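Local coordinates for protein dTDP-4-dehydrorhamnose 3,5-epimerase (Bacillus anthracis str. Ames, PDB 3RYK) that probably catalyses the epimerisation of dTDP-4-dehydro-6-deoxyglucose at C3 and C5 of the sugar ring, a step in making dTDP-L-rhamnose, at residues G84-Q94 with E160-V170; G103-D111 with K120-S128. One frame throughout, in Å; residues are numbered along the deposited sequence.

Contact 1: G84-Q94 with E160-V170; sequences GLHFQKNPKAQ and EYYSADHDSGV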
loop_
_atom_site.group_PDB
_atom_site.type_symbol
_atom_site.label_atom_id
_atom_site.label_comp_id
_atom_site.label_asym_id
_atom_site.label_seq_id
_atom_site.Cartn_x
_atom_site.Cartn_y
_atom_site.Cartn_z
ATOM N N GLY A 84 10.828 8.880 -13.670
ATOM C CA GLY A 84 10.554 10.329 -13.615
ATOM C C GLY A 84 11.516 11.183 -14.436
ATOM O O GLY A 84 12.193 10.649 -15.337
ATOM N N LEU A 85 11.599 12.499 -14.178
ATOM C CA LEU A 85 10.821 13.249 -13.153
ATOM C C LEU A 85 9.424 13.560 -13.690
ATOM O O LEU A 85 9.311 14.290 -14.668
ATOM C CB LEU A 85 11.511 14.587 -12.830
ATOM C CG LEU A 85 12.904 14.667 -12.197
ATOM C CD1 LEU A 85 13.428 16.101 -12.248
ATOM C CD2 LEU A 85 12.868 14.136 -10.764
ATOM N N HIS A 86 8.391 13.035 -13.026
ATOM C CA HIS A 86 6.984 13.218 -13.414
ATOM C C HIS A 86 6.205 14.337 -12.721
ATOM O O HIS A 86 6.493 14.704 -11.588
ATOM C CB HIS A 86 6.218 11.917 -13.088
ATOM C CG HIS A 86 4.725 12.030 -13.222
ATOM N ND1 HIS A 86 3.937 12.641 -12.269
ATOM C CD2 HIS A 86 3.873 11.581 -14.174
ATOM C CE1 HIS A 86 2.671 12.592 -12.643
ATOM N NE2 HIS A 86 2.604 11.949 -13.795
ATOM N N PHE A 87 5.209 14.872 -13.423
ATOM C CA PHE A 87 4.323 15.895 -12.878
ATOM C C PHE A 87 3.135 15.886 -13.832
ATOM O O PHE A 87 3.308 15.782 -15.056
ATOM C CB PHE A 87 4.905 17.293 -12.657
ATOM C CG PHE A 87 5.246 18.041 -13.904
ATOM C CD1 PHE A 87 4.289 18.833 -14.530
ATOM C CD2 PHE A 87 6.525 18.007 -14.418
ATOM C CE1 PHE A 87 4.607 19.547 -15.676
ATOM C CE2 PHE A 87 6.848 18.723 -15.556
ATOM C CZ PHE A 87 5.891 19.493 -16.184
ATOM N N GLN A 88 1.930 15.945 -13.287
ATOM C CA GLN A 88 0.751 15.947 -14.128
ATOM C C GLN A 88 0.329 17.409 -14.147
ATOM O O GLN A 88 0.085 17.999 -13.094
ATOM C CB GLN A 88 -0.329 15.024 -13.557
ATOM C CG GLN A 88 -1.363 14.616 -14.579
ATOM C CD GLN A 88 -2.356 13.609 -14.055
ATOM O OE1 GLN A 88 -2.256 12.424 -14.376
ATOM N NE2 GLN A 88 -3.250 14.041 -13.182
ATOM N N LYS A 89 0.287 18.015 -15.336
ATOM C CA LYS A 89 -0.107 19.414 -15.452
ATOM C C LYS A 89 -1.567 19.633 -15.108
ATOM O O LYS A 89 -2.406 18.764 -15.373
ATOM C CB LYS A 89 0.084 19.947 -16.891
ATOM C CG LYS A 89 1.509 20.134 -17.413
ATOM C CD LYS A 89 1.459 20.633 -18.871
ATOM C CE LYS A 89 2.824 21.061 -19.436
ATOM N NZ LYS A 89 3.887 20.026 -19.437
ATOM N N ASN A 90 -1.865 20.782 -14.499
ATOM C CA ASN A 90 -3.253 21.126 -14.176
ATOM C C ASN A 90 -4.052 21.221 -15.478
ATOM O O ASN A 90 -3.463 21.311 -16.559
ATOM C CB ASN A 90 -3.400 22.386 -13.295
ATOM C CG ASN A 90 -3.476 22.070 -11.794
ATOM O OD1 ASN A 90 -4.371 21.343 -11.343
ATOM N ND2 ASN A 90 -2.619 22.700 -11.015
ATOM N N PRO A 91 -5.389 21.178 -15.383
ATOM C CA PRO A 91 -6.227 21.057 -14.172
ATOM C C PRO A 91 -6.192 19.723 -13.409
ATOM O O PRO A 91 -6.974 19.561 -12.473
ATOM C CB PRO A 91 -7.639 21.294 -14.714
ATOM C CG PRO A 91 -7.568 20.880 -16.128
ATOM C CD PRO A 91 -6.209 21.250 -16.606
ATOM N N LYS A 92 -5.308 18.792 -13.775
ATOM C CA LYS A 92 -5.235 17.506 -13.100
ATOM C C LYS A 92 -3.937 17.285 -12.306
ATOM O O LYS A 92 -3.330 16.213 -12.385
ATOM C CB LYS A 92 -5.455 16.395 -14.133
ATOM C CG LYS A 92 -6.764 16.581 -14.903
ATOM C CD LYS A 92 -7.014 15.505 -15.933
ATOM C CE LYS A 92 -8.274 15.828 -16.734
ATOM N NZ LYS A 92 -8.592 14.830 -17.801
ATOM N N ALA A 93 -3.527 18.289 -11.529
ATOM C CA ALA A 93 -2.308 18.181 -10.721
ATOM C C ALA A 93 -2.564 17.163 -9.614
ATOM O O ALA A 93 -3.688 17.066 -9.100
ATOM C CB ALA A 93 -1.897 19.530 -10.130
ATOM N N GLN A 94 -1.527 16.403 -9.270
ATOM C CA GLN A 94 -1.612 15.370 -8.232
ATOM C C GLN A 94 -0.716 15.551 -7.014
ATOM O O GLN A 94 0.472 15.863 -7.140
ATOM C CB GLN A 94 -1.180 14.033 -8.833
ATOM C CG GLN A 94 -2.082 13.397 -9.885
ATOM C CD GLN A 94 -1.393 12.234 -10.576
ATOM O OE1 GLN A 94 -0.241 12.352 -10.993
ATOM N NE2 GLN A 94 -2.105 11.131 -10.748
ATOM N N GLU A 160 -5.663 12.683 -7.326
ATOM C CA GLU A 160 -6.304 12.975 -8.604
ATOM C C GLU A 160 -5.978 11.813 -9.538
ATOM O O GLU A 160 -4.838 11.352 -9.598
ATOM C CB GLU A 160 -5.840 14.316 -9.176
ATOM C CG GLU A 160 -6.416 14.730 -10.559
ATOM C CD GLU A 160 -7.946 14.851 -10.620
ATOM O OE1 GLU A 160 -8.412 15.892 -11.131
ATOM O OE2 GLU A 160 -8.686 13.966 -10.128
ATOM N N TYR A 161 -6.982 11.313 -10.248
ATOM C CA TYR A 161 -6.759 10.201 -11.156
ATOM C C TYR A 161 -5.762 10.496 -12.258
ATOM O O TYR A 161 -5.545 11.655 -12.633
ATOM C CB TYR A 161 -8.072 9.716 -11.782
ATOM C CG TYR A 161 -9.004 9.136 -10.768
ATOM C CD1 TYR A 161 -8.781 7.860 -10.266
ATOM C CD2 TYR A 161 -10.108 9.839 -10.323
ATOM C CE1 TYR A 161 -9.613 7.313 -9.335
ATOM C CE2 TYR A 161 -10.964 9.292 -9.397
ATOM C CZ TYR A 161 -10.704 8.022 -8.901
ATOM O OH TYR A 161 -11.533 7.449 -7.971
ATOM N N TYR A 162 -5.163 9.419 -12.763
ATOM C CA TYR A 162 -4.189 9.502 -13.832
ATOM C C TYR A 162 -4.850 9.972 -15.129
ATOM O O TYR A 162 -6.011 9.653 -15.401
ATOM C CB TYR A 162 -3.491 8.148 -14.041
ATOM C CG TYR A 162 -2.516 8.168 -15.190
ATOM C CD1 TYR A 162 -1.266 8.756 -15.052
ATOM C CD2 TYR A 162 -2.836 7.583 -16.413
ATOM C CE1 TYR A 162 -0.361 8.784 -16.107
ATOM C CE2 TYR A 162 -1.940 7.600 -17.472
ATOM C CZ TYR A 162 -0.700 8.201 -17.312
ATOM O OH TYR A 162 0.198 8.225 -18.362
ATOM N N SER A 163 -4.095 10.750 -15.896
ATOM C CA SER A 163 -4.539 11.294 -17.173
ATOM C C SER A 163 -3.348 11.265 -18.133
ATOM O O SER A 163 -2.469 12.132 -18.076
ATOM C CB SER A 163 -5.069 12.724 -16.994
ATOM O OG SER A 163 -5.443 13.308 -18.240
ATOM N N ALA A 164 -3.311 10.262 -19.010
ATOM C CA ALA A 164 -2.221 10.136 -19.988
ATOM C C ALA A 164 -2.056 11.438 -20.787
ATOM O O ALA A 164 -0.967 11.739 -21.280
ATOM C CB ALA A 164 -2.485 8.969 -20.915
ATOM N N ASP A 165 -3.153 12.193 -20.896
ATOM C CA ASP A 165 -3.219 13.472 -21.596
ATOM C C ASP A 165 -2.325 14.533 -20.945
ATOM O O ASP A 165 -1.522 15.178 -21.614
ATOM C CB ASP A 165 -4.691 13.945 -21.576
ATOM C CG ASP A 165 -4.929 15.266 -22.314
ATOM O OD1 ASP A 165 -3.988 15.833 -22.915
ATOM O OD2 ASP A 165 -6.092 15.740 -22.291
ATOM N N HIS A 166 -2.478 14.691 -19.631
ATOM C CA HIS A 166 -1.737 15.670 -18.829
ATOM C C HIS A 166 -0.419 15.165 -18.244
ATOM O O HIS A 166 0.288 15.907 -17.564
ATOM C CB HIS A 166 -2.651 16.128 -17.693
ATOM C CG HIS A 166 -3.913 16.768 -18.178
ATOM N ND1 HIS A 166 -4.997 16.032 -18.605
ATOM C CD2 HIS A 166 -4.263 18.068 -18.311
ATOM C CE1 HIS A 166 -5.962 16.853 -18.984
ATOM N NE2 HIS A 166 -5.541 18.093 -18.815
ATOM N N ASP A 167 -0.095 13.909 -18.516
ATOM C CA ASP A 167 1.123 13.309 -18.013
ATOM C C ASP A 167 2.321 14.011 -18.676
ATOM O O ASP A 167 2.425 14.045 -19.903
ATOM C CB ASP A 167 1.073 11.805 -18.305
ATOM C CG ASP A 167 2.215 11.041 -17.695
ATOM O OD1 ASP A 167 3.102 11.659 -17.083
ATOM O OD2 ASP A 167 2.224 9.802 -17.834
ATOM N N SER A 168 3.205 14.594 -17.863
ATOM C CA SER A 168 4.387 15.305 -18.365
ATOM C C SER A 168 5.610 15.000 -17.466
ATOM O O SER A 168 5.651 13.967 -16.807
ATOM C CB SER A 168 4.090 16.809 -18.446
ATOM O OG SER A 168 5.156 17.542 -19.038
ATOM N N GLY A 169 6.612 15.871 -17.472
ATOM C CA GLY A 169 7.792 15.650 -16.661
ATOM C C GLY A 169 8.999 16.514 -16.979
ATOM O O GLY A 169 8.922 17.460 -17.774
ATOM N N VAL A 170 10.117 16.173 -16.347
ATOM C CA VAL A 170 11.383 16.876 -16.524
ATOM C C VAL A 170 12.489 15.820 -16.683
ATOM O O VAL A 170 12.625 14.905 -15.864
ATOM C CB VAL A 170 11.695 17.817 -15.345
ATOM C CG1 VAL A 170 13.040 18.483 -15.550
ATOM C CG2 VAL A 170 10.589 18.858 -15.181
#

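Contact 2: G103-D111 with K120-S128; sequences GAIYDVIVD and KQWRGYILS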
loop_
_atom_site.group_PDB
_atom_site.type_symbol
_atom_site.label_atom_id
_atom_site.label_comp_id
_atom_site.label_asym_id
_atom_site.label_seq_id
_atom_site.Cartn_x
_atom_site.Cartn_y
_atom_site.Cartn_z
ATOM N N GLY A 103 13.149 -2.913 -0.942
ATOM C CA GLY A 103 14.324 -2.228 -1.441
ATOM C C GLY A 103 14.503 -0.806 -0.909
ATOM O O GLY A 103 14.108 -0.468 0.216
ATOM N N ALA A 104 15.101 0.037 -1.728
ATOM C CA ALA A 104 15.358 1.414 -1.353
ATOM C C ALA A 104 15.549 2.256 -2.598
ATOM O O ALA A 104 15.991 1.731 -3.623
ATOM C CB ALA A 104 16.597 1.478 -0.483
ATOM N N ILE A 105 15.209 3.543 -2.482
ATOM C CA ILE A 105 15.323 4.504 -3.558
ATOM C C ILE A 105 15.842 5.851 -3.073
ATOM O O ILE A 105 15.783 6.167 -1.880
ATOM C CB ILE A 105 13.913 4.788 -4.191
ATOM C CG1 ILE A 105 13.013 5.615 -3.234
ATOM C CG2 ILE A 105 13.247 3.514 -4.624
ATOM C CD1 ILE A 105 11.561 5.786 -3.697
ATOM N N TYR A 106 16.395 6.603 -4.009
ATOM C CA TYR A 106 16.873 7.969 -3.795
ATOM C C TYR A 106 15.805 8.729 -4.541
ATOM O O TYR A 106 15.758 8.670 -5.772
ATOM C CB TYR A 106 18.271 8.200 -4.339
ATOM C CG TYR A 106 18.719 9.658 -4.420
ATOM C CD1 TYR A 106 19.072 10.381 -3.289
ATOM C CD2 TYR A 106 18.862 10.284 -5.658
ATOM C CE1 TYR A 106 19.507 11.707 -3.389
ATOM C CE2 TYR A 106 19.311 11.610 -5.773
ATOM C CZ TYR A 106 19.629 12.319 -4.642
ATOM O OH TYR A 106 20.073 13.634 -4.778
ATOM N N ASP A 107 14.936 9.412 -3.806
ATOM C CA ASP A 107 13.834 10.153 -4.364
ATOM C C ASP A 107 14.084 11.651 -4.399
ATOM O O ASP A 107 14.515 12.252 -3.408
ATOM C CB ASP A 107 12.609 9.785 -3.542
ATOM C CG ASP A 107 11.329 10.302 -4.126
ATOM O OD1 ASP A 107 11.154 11.529 -4.319
ATOM O OD2 ASP A 107 10.464 9.438 -4.361
ATOM N N VAL A 108 13.784 12.261 -5.543
ATOM C CA VAL A 108 13.997 13.675 -5.717
ATOM C C VAL A 108 12.692 14.390 -6.036
ATOM O O VAL A 108 11.825 13.833 -6.722
ATOM C CB VAL A 108 14.930 13.947 -6.926
ATOM C CG1 VAL A 108 14.977 15.465 -7.274
ATOM C CG2 VAL A 108 16.326 13.380 -6.682
ATOM N N ILE A 109 12.555 15.599 -5.505
ATOM C CA ILE A 109 11.382 16.420 -5.768
ATOM C C ILE A 109 11.932 17.785 -6.128
ATOM O O ILE A 109 12.945 18.209 -5.575
ATOM C CB ILE A 109 10.312 16.496 -4.614
ATOM C CG1 ILE A 109 10.800 17.286 -3.402
ATOM C CG2 ILE A 109 9.850 15.095 -4.223
ATOM C CD1 ILE A 109 9.767 17.353 -2.300
ATOM N N VAL A 110 11.278 18.442 -7.089
ATOM C CA VAL A 110 11.675 19.763 -7.558
ATOM C C VAL A 110 10.465 20.714 -7.466
ATOM O O VAL A 110 9.375 20.378 -7.927
ATOM C CB VAL A 110 12.124 19.691 -9.040
ATOM C CG1 VAL A 110 12.763 21.030 -9.448
ATOM C CG2 VAL A 110 13.116 18.541 -9.274
ATOM N N ASP A 111 10.655 21.885 -6.858
ATOM C CA ASP A 111 9.571 22.870 -6.704
ATOM C C ASP A 111 9.464 23.626 -8.040
ATOM O O ASP A 111 10.388 24.360 -8.421
ATOM C CB ASP A 111 9.861 23.818 -5.518
ATOM C CG ASP A 111 8.713 24.795 -5.223
ATOM O OD1 ASP A 111 7.789 24.925 -6.056
ATOM O OD2 ASP A 111 8.715 25.443 -4.133
ATOM N N LYS A 120 12.513 26.194 -8.370
ATOM C CA LYS A 120 13.569 25.423 -9.037
ATOM C C LYS A 120 14.408 24.555 -8.084
ATOM O O LYS A 120 15.107 23.641 -8.540
ATOM C CB LYS A 120 14.480 26.239 -9.970
ATOM C CG LYS A 120 13.791 26.927 -11.147
ATOM C CD LYS A 120 14.870 27.393 -12.120
ATOM C CE LYS A 120 14.382 28.139 -13.366
ATOM N NZ LYS A 120 13.839 29.489 -13.127
ATOM N N GLN A 121 14.319 24.804 -6.774
ATOM C CA GLN A 121 15.072 24.017 -5.802
ATOM C C GLN A 121 14.573 22.567 -5.707
ATOM O O GLN A 121 13.416 22.261 -5.991
ATOM C CB GLN A 121 15.059 24.671 -4.421
ATOM C CG GLN A 121 15.638 26.091 -4.385
ATOM C CD GLN A 121 15.709 26.678 -2.978
ATOM O OE1 GLN A 121 15.743 25.951 -1.981
ATOM N NE2 GLN A 121 15.770 28.005 -2.896
ATOM N N TRP A 122 15.473 21.681 -5.291
ATOM C CA TRP A 122 15.180 20.259 -5.158
ATOM C C TRP A 122 15.760 19.647 -3.898
ATOM O O TRP A 122 16.558 20.267 -3.191
ATOM C CB TRP A 122 15.744 19.492 -6.359
ATOM C CG TRP A 122 17.214 19.648 -6.529
ATOM C CD1 TRP A 122 17.853 20.604 -7.261
ATOM C CD2 TRP A 122 18.246 18.831 -5.958
ATOM N NE1 TRP A 122 19.208 20.443 -7.174
ATOM C CE2 TRP A 122 19.477 19.364 -6.377
ATOM C CE3 TRP A 122 18.249 17.708 -5.120
ATOM C CZ2 TRP A 122 20.702 18.806 -5.997
ATOM C CZ3 TRP A 122 19.457 17.168 -4.746
ATOM C CH2 TRP A 122 20.665 17.716 -5.179
ATOM N N ARG A 123 15.341 18.421 -3.614
ATOM C CA ARG A 123 15.865 17.709 -2.454
ATOM C C ARG A 123 15.798 16.205 -2.679
ATOM O O ARG A 123 14.799 15.683 -3.183
ATOM C CB ARG A 123 15.188 18.134 -1.153
ATOM C CG ARG A 123 15.748 17.447 0.114
ATOM C CD ARG A 123 15.281 18.185 1.367
ATOM N NE ARG A 123 15.818 17.628 2.612
ATOM C CZ ARG A 123 17.028 17.896 3.102
ATOM N NH1 ARG A 123 17.873 18.668 2.427
ATOM N NH2 ARG A 123 17.423 17.345 4.254
ATOM N N GLY A 124 16.893 15.545 -2.315
ATOM C CA GLY A 124 17.056 14.098 -2.437
ATOM C C GLY A 124 16.869 13.376 -1.110
ATOM O O GLY A 124 17.606 13.639 -0.155
ATOM N N TYR A 125 15.898 12.459 -1.064
ATOM C CA TYR A 125 15.573 11.687 0.144
ATOM C C TYR A 125 15.743 10.185 -0.080
ATOM O O TYR A 125 15.464 9.657 -1.179
ATOM C CB TYR A 125 14.092 11.847 0.466
ATOM C CG TYR A 125 13.554 13.245 0.531
ATOM C CD1 TYR A 125 13.411 13.908 1.740
ATOM C CD2 TYR A 125 13.146 13.893 -0.616
ATOM C CE1 TYR A 125 12.876 15.183 1.803
ATOM C CE2 TYR A 125 12.626 15.166 -0.573
ATOM C CZ TYR A 125 12.488 15.812 0.646
ATOM O OH TYR A 125 11.954 17.080 0.686
ATOM N N ILE A 126 16.175 9.484 0.964
ATOM C CA ILE A 126 16.353 8.044 0.893
ATOM C C ILE A 126 15.161 7.419 1.604
ATOM O O ILE A 126 15.026 7.571 2.827
ATOM C CB ILE A 126 17.693 7.550 1.510
ATOM C CG1 ILE A 126 18.911 8.104 0.742
ATOM C CG2 ILE A 126 17.740 6.044 1.533
ATOM C CD1 ILE A 126 20.271 7.733 1.359
ATOM N N LEU A 127 14.326 6.732 0.831
ATOM C CA LEU A 127 13.141 6.053 1.298
ATOM C C LEU A 127 13.428 4.560 1.123
ATOM O O LEU A 127 13.900 4.105 0.063
ATOM C CB LEU A 127 11.917 6.508 0.506
ATOM C CG LEU A 127 11.679 8.030 0.479
ATOM C CD1 LEU A 127 10.414 8.411 -0.296
ATOM C CD2 LEU A 127 11.620 8.583 1.898
ATOM N N SER A 128 13.178 3.779 2.165
ATOM C CA SER A 128 13.440 2.349 2.093
ATOM C C SER A 128 12.449 1.471 2.855
ATOM O O SER A 128 11.616 1.955 3.631
ATOM C CB SER A 128 14.846 2.067 2.596
ATOM O OG SER A 128 14.928 2.353 4.002
#

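Contact 1: G84-Q94 with E160-V170
Leu85 pairs with Val170 where the short, weakly bonded strand 167-169, with Val170 just after it, runs roughly antiparallel to strand 82-88 (135° between the short segments) at one edge, within this chain, of a five-stranded sheet of the jelly-roll-like fold. Backbone bonds include Leu85 N to Val170 O, Ser168 N to Phe87 O (3.0 Å), and Lys89 N to His166 O where the strands part. Side-chain amides take over beyond. Gln88, its CG turned opposite the backbone N (chi1 -161°) and its chain extended, carries its amide to the loop 161-163; OE1 accepts from Ser163 N at 2.9 Å, the donor standing well above the amide plane, while NE2 makes a weak bond to Tyr161 O. Two rings are packed by aliphatic groups. Ser168 CB sits over one face of the Phe87 ring near its rim, and Val170 CG2 meets the edge at Phe87 CE2 (3.8 Å). Lys92 runs across the His166 ring, its CG 4.2 Å from the ring centroid, as Ser163 OG hydrogen-bonds His166 ND1 in the ring plane. Beside the bound pyrophosphate, which Asp167 touches, Tyr162 OH donates to Asp167 OD2 at 2.6 Å and helps fix the carboxylate. Tyr161 makes a cation-pi contact with Lys57 of the second subunit. Gln94 NE2 reaches Glu160 O at 3.0 Å, nearly straight (169°), with the acceptor in the amide plane.

Contact 2: G103-D111 with K120-S128
Ile109 lays CG1 against the edge of the Tyr125 ring, in the ring plane and 4.0 Å from Tyr125 CE2, while its CD1 continues to the hydroxyl end of the ring. The branch gets there because Ile109 CG1 lies between the backbone N and the carbonyl carbon (chi1 70°). One face of the same ring takes Arg123 CG from its own strand. Further along this side Ile105 CG1 meets Leu127 CB at 4.0 Å, and Leu135 of strand 134-137 covers Asp107, Ile109 and Tyr125, which places these side chains in the interior. The other side of the sheet carries Tyr106, Val108, Val110 and Trp122. Here Val110 CG2 packs on Trp122 CB, and the Tyr106 ring passes close to Gly124, with CE1 3.6 Å from Gly124 CA; Tyr106 OH comes 3.6 Å from Trp122 CZ3, the two side chains crossing at about a right angle, and Pro180 touches both. The two strands form an antiparallel beta hairpin of the jelly-roll-like fold, with 122-128 outermost, within this chain, in its five-stranded sheet and 104-111 inside. Their backbone bonds run in reciprocal pairs at Ile105-Leu127, Asp107-Tyr125 and Ile109-Arg123; the middle pair is short and straight, Asp107 N to Tyr125 O being 2.7 Å at 169°. Toward the loop, Asp111 N bonds Gln121 O, and Lys120 N returns to Asp111 O at 2.8 Å. Polar side chains turn to partners outside the hairpin: buried Asp107 OD2 is bound by His143 NE2, and Arg123 NH2 forms a salt bridge with Glu29. At the loop end Asp111 OD2 forms a salt bridge with Arg113 NH2 and hydrogen bonds with Ser116 OG and Thr118 OG1.

Both contacts belong to the same five-stranded sheet, at its two edges within this chain: contact 2 holds strands 122-128 and 104-111, contact 1 strands 82-88 and 167-169, with strand 141-147 between them. The centre of contact 2 is about 7 Å from the chain centre, that of contact 1 about 13 Å; both are partly buried, contact 2 being a regular pairing with a buried, largely apolar inner side. Contact 1 is irregular, glutamine amides bonded to loop backbone taking the place of much of the strand pairing, and it reaches both pyrophosphate and the second subunit. His143 of the intervening strand serves both: its backbone bonds that of His86, its NE2 the carboxylate of Asp107. Leu85 CD1 packs 3.9 Å from Val110 CG2.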